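Local coordinates for catalase (Pseudomonas syringae, PDB 1M7S), which breaks down hydrogen peroxide into water and oxygen with a heme cofactor, protecting the cell from peroxide damage, at residues A[265-278]-A[404-416]. Sequence-based numbering, arbitrary orientation.
Sequences LAKFDFDPLDATKI and AKITREQNFKQAG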
ATOM      1  N   LEU A 265      25.957 -22.077  31.484  1.00 12.47           N
ATOM      2  CA  LEU A 265      26.186 -20.694  31.071  1.00 11.58           C
ATOM      3  C   LEU A 265      26.770 -19.756  32.099  1.00 10.59           C
ATOM      4  O   LEU A 265      27.480 -18.776  31.738  1.00 10.02           O
ATOM      5  CB  LEU A 265      24.844 -20.111  30.506  1.00 10.79           C
ATOM      6  CG  LEU A 265      24.199 -21.031  29.464  1.00 13.28           C
ATOM      7  CD1 LEU A 265      23.043 -20.316  28.724  1.00 15.90           C
ATOM      8  CD2 LEU A 265      25.152 -21.524  28.393  1.00 14.53           C
ATOM      9  N   ALA A 266      26.383 -19.982  33.370  1.00 10.88           N
ATOM     10  CA  ALA A 266      26.830 -19.048  34.392  1.00 11.18           C
ATOM     11  C   ALA A 266      28.304 -19.214  34.704  1.00 12.48           C
ATOM     12  O   ALA A 266      28.899 -18.303  35.303  1.00 14.56           O
ATOM     13  CB  ALA A 266      25.984 -19.230  35.661  1.00 11.33           C
ATOM     14  N   LYS A 267      28.930 -20.317  34.314  1.00 12.84           N
ATOM     15  CA  LYS A 267      30.364 -20.483  34.631  1.00 16.80           C
ATOM     16  C   LYS A 267      31.320 -19.616  33.820  1.00 16.73           C
ATOM     17  O   LYS A 267      32.471 -19.353  34.198  1.00 15.27           O
ATOM     18  CB  LYS A 267      30.568 -21.983  34.399  1.00 20.59           C
ATOM     19  CG  LYS A 267      31.556 -22.514  33.431  1.00 25.33           C
ATOM     20  CD  LYS A 267      31.273 -23.977  33.078  1.00 28.51           C
ATOM     21  CE  LYS A 267      31.899 -24.965  34.040  1.00 29.79           C
ATOM     22  NZ  LYS A 267      31.882 -26.340  33.441  1.00 31.18           N
ATOM     23  N   PHE A 268      30.921 -19.064  32.683  1.00 12.67           N
ATOM     24  CA  PHE A 268      31.807 -18.259  31.838  1.00 13.84           C
ATOM     25  C   PHE A 268      31.973 -16.846  32.356  1.00 14.98           C
ATOM     26  O   PHE A 268      31.087 -16.336  33.028  1.00 14.64           O
ATOM     27  CB  PHE A 268      31.259 -18.251  30.394  1.00 14.67           C
ATOM     28  CG  PHE A 268      31.277 -19.628  29.793  1.00 16.36           C
ATOM     29  CD1 PHE A 268      30.167 -20.440  29.848  1.00 16.79           C
ATOM     30  CD2 PHE A 268      32.423 -20.092  29.178  1.00 17.87           C
ATOM     31  CE1 PHE A 268      30.206 -21.726  29.331  1.00 17.93           C
ATOM     32  CE2 PHE A 268      32.466 -21.381  28.653  1.00 20.28           C
ATOM     33  CZ  PHE A 268      31.350 -22.192  28.725  1.00 18.65           C
ATOM     34  N   ASP A 269      33.097 -16.182  32.049  1.00 14.53           N
ATOM     35  CA  ASP A 269      33.319 -14.790  32.434  1.00 15.66           C
ATOM     36  C   ASP A 269      32.625 -13.791  31.507  1.00 13.34           C
ATOM     37  O   ASP A 269      32.466 -12.608  31.844  1.00 13.72           O
ATOM     38  CB  ASP A 269      34.844 -14.513  32.439  1.00 18.66           C
ATOM     39  CG  ASP A 269      35.538 -15.209  33.604  1.00 22.62           C
ATOM     40  OD1 ASP A 269      34.905 -15.540  34.632  1.00 24.45           O
ATOM     41  OD2 ASP A 269      36.767 -15.465  33.518  1.00 26.81           O
ATOM     42  N   PHE A 270      32.101 -14.234  30.388  1.00 10.56           N
ATOM     43  CA  PHE A 270      31.296 -13.418  29.481  1.00  9.36           C
ATOM     44  C   PHE A 270      29.892 -14.042  29.510  1.00  8.92           C
ATOM     45  O   PHE A 270      29.748 -15.221  29.967  1.00  8.60           O
ATOM     46  CB  PHE A 270      31.838 -13.337  28.033  1.00 10.44           C
ATOM     47  CG  PHE A 270      31.994 -14.689  27.354  1.00 11.57           C
ATOM     48  CD1 PHE A 270      31.014 -15.256  26.584  1.00 10.76           C
ATOM     49  CD2 PHE A 270      33.193 -15.392  27.507  1.00 11.40           C
ATOM     50  CE1 PHE A 270      31.185 -16.503  26.001  1.00 13.19           C
ATOM     51  CE2 PHE A 270      33.373 -16.642  26.934  1.00 13.10           C
ATOM     52  CZ  PHE A 270      32.376 -17.206  26.157  1.00 13.37           C
ATOM     53  N   ASP A 271      28.890 -13.399  28.980  1.00  7.66           N
ATOM     54  CA  ASP A 271      27.542 -14.002  28.908  1.00  9.41           C
ATOM     55  C   ASP A 271      27.503 -14.746  27.582  1.00  9.69           C
ATOM     56  O   ASP A 271      27.666 -14.154  26.500  1.00  7.02           O
ATOM     57  CB  ASP A 271      26.514 -12.861  28.895  1.00 10.75           C
ATOM     58  CG  ASP A 271      25.102 -13.410  29.020  1.00 14.84           C
ATOM     59  OD1 ASP A 271      24.315 -12.800  29.781  1.00 19.57           O
ATOM     60  OD2 ASP A 271      24.685 -14.461  28.491  1.00 12.81           O
ATOM     61  N   PRO A 272      27.267 -16.050  27.572  1.00  9.33           N
ATOM     62  CA  PRO A 272      27.183 -16.832  26.364  1.00  8.93           C
ATOM     63  C   PRO A 272      26.034 -16.405  25.460  1.00  8.19           C
ATOM     64  O   PRO A 272      26.123 -16.767  24.287  1.00  9.98           O
ATOM     65  CB  PRO A 272      27.035 -18.330  26.755  1.00  8.58           C
ATOM     66  CG  PRO A 272      27.592 -18.251  28.167  1.00 11.07           C
ATOM     67  CD  PRO A 272      27.159 -16.891  28.766  1.00  9.42           C
ATOM     68  N   LEU A 273      25.007 -15.713  25.971  1.00  6.98           N
ATOM     69  CA  LEU A 273      23.943 -15.250  25.073  1.00  8.97           C
ATOM     70  C   LEU A 273      24.122 -13.785  24.681  1.00  8.65           C
ATOM     71  O   LEU A 273      23.198 -13.140  24.173  1.00  8.08           O
ATOM     72  CB  LEU A 273      22.604 -15.472  25.760  1.00  9.26           C
ATOM     73  CG  LEU A 273      22.320 -16.933  26.206  1.00 10.28           C
ATOM     74  CD1 LEU A 273      20.946 -16.963  26.837  1.00 12.18           C
ATOM     75  CD2 LEU A 273      22.484 -17.903  25.052  1.00 10.61           C
ATOM     76  N   ASP A 274      25.351 -13.291  24.781  1.00  6.91           N
ATOM     77  CA  ASP A 274      25.698 -11.939  24.324  1.00  7.37           C
ATOM     78  C   ASP A 274      26.139 -12.020  22.848  1.00  6.79           C
ATOM     79  O   ASP A 274      27.078 -12.748  22.490  1.00  9.26           O
ATOM     80  CB  ASP A 274      26.855 -11.427  25.174  1.00  6.60           C
ATOM     81  CG  ASP A 274      27.466 -10.119  24.808  1.00  6.64           C
ATOM     82  OD1 ASP A 274      28.435  -9.721  25.520  1.00  9.15           O
ATOM     83  OD2 ASP A 274      26.972  -9.541  23.810  1.00  8.04           O
ATOM     84  N   ALA A 275      25.368 -11.402  21.930  1.00  4.21           N
ATOM     85  CA  ALA A 275      25.671 -11.468  20.499  1.00  6.33           C
ATOM     86  C   ALA A 275      26.999 -10.887  20.064  1.00  6.48           C
ATOM     87  O   ALA A 275      27.445 -11.035  18.905  1.00  8.33           O
ATOM     88  CB  ALA A 275      24.501 -10.813  19.757  1.00  4.15           C
ATOM     89  N   THR A 276      27.706 -10.135  20.942  1.00  7.88           N
ATOM     90  CA  THR A 276      29.034  -9.660  20.670  1.00  6.36           C
ATOM     91  C   THR A 276      30.123 -10.658  21.043  1.00  8.06           C
ATOM     92  O   THR A 276      31.308 -10.367  20.863  1.00  7.91           O
ATOM     93  CB  THR A 276      29.315  -8.324  21.415  1.00  6.97           C
ATOM     94  OG1 THR A 276      29.389  -8.492  22.852  1.00  8.38           O
ATOM     95  CG2 THR A 276      28.266  -7.340  20.961  1.00  3.02           C
ATOM     96  N   LYS A 277      29.755 -11.938  21.321  1.00  7.89           N
ATOM     97  CA  LYS A 277      30.749 -12.895  21.721  1.00  7.74           C
ATOM     98  C   LYS A 277      30.722 -14.208  20.948  1.00  7.43           C
ATOM     99  O   LYS A 277      29.659 -14.723  20.590  1.00  8.60           O
ATOM    100  CB  LYS A 277      30.442 -13.311  23.222  1.00  7.62           C
ATOM    101  CG  LYS A 277      30.566 -12.189  24.249  1.00  7.78           C
ATOM    102  CD  LYS A 277      32.029 -11.769  24.450  1.00  7.10           C
ATOM    103  CE  LYS A 277      32.133 -10.725  25.564  1.00  8.78           C
ATOM    104  NZ  LYS A 277      31.589  -9.438  24.982  1.00  9.70           N
ATOM    105  N   ILE A 278      31.925 -14.732  20.737  1.00  8.46           N
ATOM    106  CA  ILE A 278      32.043 -16.098  20.206  1.00  9.08           C
ATOM    107  C   ILE A 278      32.214 -17.013  21.442  1.00 10.60           C
ATOM    108  O   ILE A 278      32.372 -16.497  22.542  1.00  9.26           O
ATOM    109  CB  ILE A 278      33.249 -16.284  19.287  1.00  9.69           C
ATOM    110  CG1 ILE A 278      34.592 -16.026  19.983  1.00  9.26           C
ATOM    111  CG2 ILE A 278      33.145 -15.351  18.072  1.00  9.32           C
ATOM    112  CD1 ILE A 278      35.750 -16.688  19.229  1.00 12.02           C
ATOM    113  N   ALA A 404      17.546  -3.597  32.200  1.00  9.47           N
ATOM    114  CA  ALA A 404      18.904  -3.432  32.737  1.00  8.94           C
ATOM    115  C   ALA A 404      19.884  -4.233  31.889  1.00 12.64           C
ATOM    116  O   ALA A 404      19.528  -5.322  31.429  1.00 12.83           O
ATOM    117  CB  ALA A 404      18.934  -3.884  34.222  1.00  9.49           C
ATOM    118  N   LYS A 405      21.066  -3.672  31.704  1.00 11.22           N
ATOM    119  CA  LYS A 405      22.056  -4.376  30.884  1.00 13.25           C
ATOM    120  C   LYS A 405      22.445  -5.727  31.454  1.00 12.30           C
ATOM    121  O   LYS A 405      22.343  -6.020  32.661  1.00 10.60           O
ATOM    122  CB  LYS A 405      23.311  -3.482  30.750  1.00 16.55           C
ATOM    123  CG  LYS A 405      23.767  -3.050  32.134  1.00 20.06           C
ATOM    124  CD  LYS A 405      25.288  -3.010  32.309  1.00 24.82           C
ATOM    125  CE  LYS A 405      25.635  -4.030  33.390  1.00 26.02           C
ATOM    126  NZ  LYS A 405      26.998  -4.608  33.388  1.00 24.38           N
ATOM    127  N   ILE A 406      22.948  -6.612  30.557  1.00 10.17           N
ATOM    128  CA  ILE A 406      23.366  -7.924  31.055  1.00 11.44           C
ATOM    129  C   ILE A 406      24.485  -7.716  32.057  1.00 10.79           C
ATOM    130  O   ILE A 406      25.175  -6.708  31.976  1.00 11.89           O
ATOM    131  CB  ILE A 406      23.872  -8.855  29.943  1.00 12.35           C
ATOM    132  CG1 ILE A 406      24.928  -8.166  29.081  1.00 11.11           C
ATOM    133  CG2 ILE A 406      22.628  -9.332  29.175  1.00 13.20           C
ATOM    134  CD1 ILE A 406      25.557  -9.181  28.073  1.00 13.46           C
ATOM    135  N   THR A 407      24.682  -8.688  32.950  1.00 12.05           N
ATOM    136  CA  THR A 407      25.627  -8.505  34.038  1.00 13.11           C
ATOM    137  C   THR A 407      27.083  -8.830  33.772  1.00 14.42           C
ATOM    138  O   THR A 407      27.915  -8.612  34.680  1.00 16.05           O
ATOM    139  CB  THR A 407      25.170  -9.375  35.236  1.00 13.26           C
ATOM    140  OG1 THR A 407      24.997 -10.743  34.831  1.00 15.61           O
ATOM    141  CG2 THR A 407      23.858  -8.849  35.785  1.00 14.74           C
ATOM    142  N   ARG A 408      27.443  -9.479  32.687  1.00 12.20           N
ATOM    143  CA  ARG A 408      28.832  -9.749  32.356  1.00 12.93           C
ATOM    144  C   ARG A 408      29.091  -9.091  30.986  1.00 14.81           C
ATOM    145  O   ARG A 408      28.318  -9.464  30.089  1.00 16.40           O
ATOM    146  CB  ARG A 408      29.040 -11.269  32.180  1.00 11.47           C
ATOM    147  CG  ARG A 408      29.098 -12.000  33.520  1.00 12.42           C
ATOM    148  CD  ARG A 408      29.084 -13.524  33.287  1.00 10.65           C
ATOM    149  NE  ARG A 408      27.762 -13.961  32.834  1.00 13.72           N
ATOM    150  CZ  ARG A 408      27.339 -15.166  32.551  1.00 13.14           C
ATOM    151  NH1 ARG A 408      28.165 -16.189  32.617  1.00 13.08           N
ATOM    152  NH2 ARG A 408      26.075 -15.361  32.136  1.00 15.61           N
ATOM    153  N   GLU A 409      29.946  -8.092  30.863  1.00 13.54           N
ATOM    154  CA  GLU A 409      30.098  -7.523  29.492  1.00 13.36           C
ATOM    155  C   GLU A 409      31.353  -7.929  28.756  1.00 13.24           C
ATOM    156  O   GLU A 409      31.318  -8.083  27.515  1.00 15.28           O
ATOM    157  CB  GLU A 409      30.104  -6.001  29.663  1.00 15.79           C
ATOM    158  CG  GLU A 409      28.735  -5.414  30.026  1.00 18.25           C
ATOM    159  CD  GLU A 409      28.790  -3.914  29.788  1.00 21.32           C
ATOM    160  OE1 GLU A 409      28.749  -3.420  28.629  1.00 22.28           O
ATOM    161  OE2 GLU A 409      28.914  -3.201  30.816  1.00 23.16           O
ATOM    162  N   GLN A 410      32.492  -7.930  29.460  1.00  9.95           N
ATOM    163  CA  GLN A 410      33.799  -8.255  28.849  1.00 10.92           C
ATOM    164  C   GLN A 410      33.935  -7.671  27.443  1.00 10.05           C
ATOM    165  O   GLN A 410      34.129  -8.356  26.427  1.00 11.12           O
ATOM    166  CB  GLN A 410      33.948  -9.785  28.851  1.00 12.01           C
ATOM    167  CG  GLN A 410      35.407 -10.174  28.545  1.00 13.07           C
ATOM    168  CD  GLN A 410      35.502 -11.665  28.244  1.00 15.55           C
ATOM    169  OE1 GLN A 410      35.393 -12.135  27.113  1.00 14.19           O
ATOM    170  NE2 GLN A 410      35.686 -12.401  29.365  1.00 17.01           N
ATOM    171  N   ASN A 411      33.884  -6.332  27.344  1.00  8.82           N
ATOM    172  CA  ASN A 411      33.842  -5.734  26.005  1.00  9.26           C
ATOM    173  C   ASN A 411      35.099  -5.704  25.205  1.00  9.00           C
ATOM    174  O   ASN A 411      34.980  -5.384  24.003  1.00  9.75           O
ATOM    175  CB  ASN A 411      33.345  -4.269  26.088  1.00 10.33           C
ATOM    176  CG  ASN A 411      31.918  -4.200  26.577  1.00 11.00           C
ATOM    177  OD1 ASN A 411      31.029  -4.986  26.215  1.00 10.86           O
ATOM    178  ND2 ASN A 411      31.700  -3.238  27.440  1.00 11.62           N
ATOM    179  N   PHE A 412      36.255  -5.938  25.785  1.00  8.87           N
ATOM    180  CA  PHE A 412      37.506  -5.771  25.045  1.00  9.16           C
ATOM    181  C   PHE A 412      38.352  -7.019  24.840  1.00  8.81           C
ATOM    182  O   PHE A 412      39.203  -7.027  23.939  1.00 11.71           O
ATOM    183  CB  PHE A 412      38.367  -4.675  25.755  1.00  8.82           C
ATOM    184  CG  PHE A 412      37.552  -3.464  26.123  1.00 10.97           C
ATOM    185  CD1 PHE A 412      37.160  -3.245  27.436  1.00 11.70           C
ATOM    186  CD2 PHE A 412      37.084  -2.617  25.131  1.00 12.27           C
ATOM    187  CE1 PHE A 412      36.351  -2.159  27.773  1.00 12.98           C
ATOM    188  CE2 PHE A 412      36.288  -1.519  25.485  1.00 13.04           C
ATOM    189  CZ  PHE A 412      35.920  -1.284  26.793  1.00 12.44           C
ATOM    190  N   LYS A 413      38.204  -8.087  25.610  1.00  9.45           N
ATOM    191  CA  LYS A 413      39.096  -9.239  25.576  1.00 11.43           C
ATOM    192  C   LYS A 413      39.161  -9.986  24.264  1.00  9.55           C
ATOM    193  O   LYS A 413      40.193 -10.212  23.637  1.00  9.37           O
ATOM    194  CB  LYS A 413      38.742 -10.247  26.708  1.00 13.29           C
ATOM    195  CG  LYS A 413      39.725 -11.420  26.758  1.00 17.06           C
ATOM    196  CD  LYS A 413      39.260 -12.514  27.690  1.00 20.01           C
ATOM    197  CE  LYS A 413      40.387 -13.505  28.014  1.00 23.07           C
ATOM    198  NZ  LYS A 413      40.226 -13.899  29.460  1.00 27.16           N
ATOM    199  N   GLN A 414      37.959 -10.266  23.717  1.00 10.19           N
ATOM    200  CA  GLN A 414      37.849 -11.029  22.470  1.00  9.54           C
ATOM    201  C   GLN A 414      38.333 -10.204  21.292  1.00  9.75           C
ATOM    202  O   GLN A 414      38.887 -10.741  20.322  1.00  7.25           O
ATOM    203  CB  GLN A 414      36.414 -11.549  22.306  1.00 10.00           C
ATOM    204  CG  GLN A 414      36.231 -12.892  23.039  1.00 10.42           C
ATOM    205  CD  GLN A 414      34.894 -13.562  22.702  1.00 12.25           C
ATOM    206  OE1 GLN A 414      34.310 -13.174  21.682  1.00 10.76           O
ATOM    207  NE2 GLN A 414      34.446 -14.516  23.539  1.00  9.03           N
ATOM    208  N   ALA A 415      38.154  -8.884  21.386  1.00  8.58           N
ATOM    209  CA  ALA A 415      38.617  -7.990  20.321  1.00  8.78           C
ATOM    210  C   ALA A 415      40.145  -8.007  20.289  1.00 10.01           C
ATOM    211  O   ALA A 415      40.723  -7.967  19.214  1.00 11.41           O
ATOM    212  CB  ALA A 415      38.152  -6.559  20.622  1.00  8.43           C
ATOM    213  N   GLY A 416      40.779  -7.974  21.471  1.00 10.76           N
ATOM    214  CA  GLY A 416      42.254  -8.099  21.537  1.00 11.10           C
ATOM    215  C   GLY A 416      42.714  -9.466  21.028  1.00 11.23           C
ATOM    216  O   GLY A 416      43.728  -9.580  20.292  1.00 12.44           O
TER
HETATM  217  O   HOH W   1      37.972 -15.227  31.380  1.00 45.22           O
HETATM  218  O   HOH W   2      25.573 -11.753  32.290  1.00  9.40           O
HETATM  219  O   HOH W   3      29.326 -10.866  27.842  1.00 10.79           O
HETATM  220  O   HOH W   4      31.319  -6.630  24.113  1.00 24.88           O
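R408 reaches across to the carbonyls of L265 and F268, tying the loop between two β-barrel strands of the catalase fold to the chain that leads into the first helix of the C-terminal helical domain. Its CB lies 3.7 Å from D269 O, CG runs past the same carbonyl, and CD comes near F268 O. The bend at chi3 (-71°) then turns the guanidinium across the loop. There NE donates to a water that D271 OD1 and T407 OG1 share, while F270 O sits over one face of the group. At the tip R408 NH1 donates two hydrogen bonds, a nearly straight one to L265 O (R408 NH1 to L265 O 2.8 Å) and another to F268 O (R408 NH1 to F268 O 3.0 Å), both close to the guanidinium plane; a planar group with several N-H bonds suits a place where loop carbonyls converge. R408 NH2 and D271 OD1 are 3.9 Å apart, a long salt bridge.

K277 works in the reverse direction. Its NZ donates to E409 O (2.9 Å) and weakly to Q410 O, and also bridges to D274 OD1, so a buried ammonium has both carbonyl and carboxylate partners. R132 joins D274 and E409 from outside. The aliphatic I406 packs against D271 and D274, laying CD1 against D274 CB at 3.9 Å.

At the start of helix 413-421, Q414 uses both ends of its amide on the backbone of I278; a primary amide offers the donor and acceptor that match one residue's C=O and N-H. Its NE2, centred over one face of the F270 ring, donates to I278 O, while Q414 OE1 accepts from I278 N in the carbonyl plane, on a lone pair, at 3.0 Å.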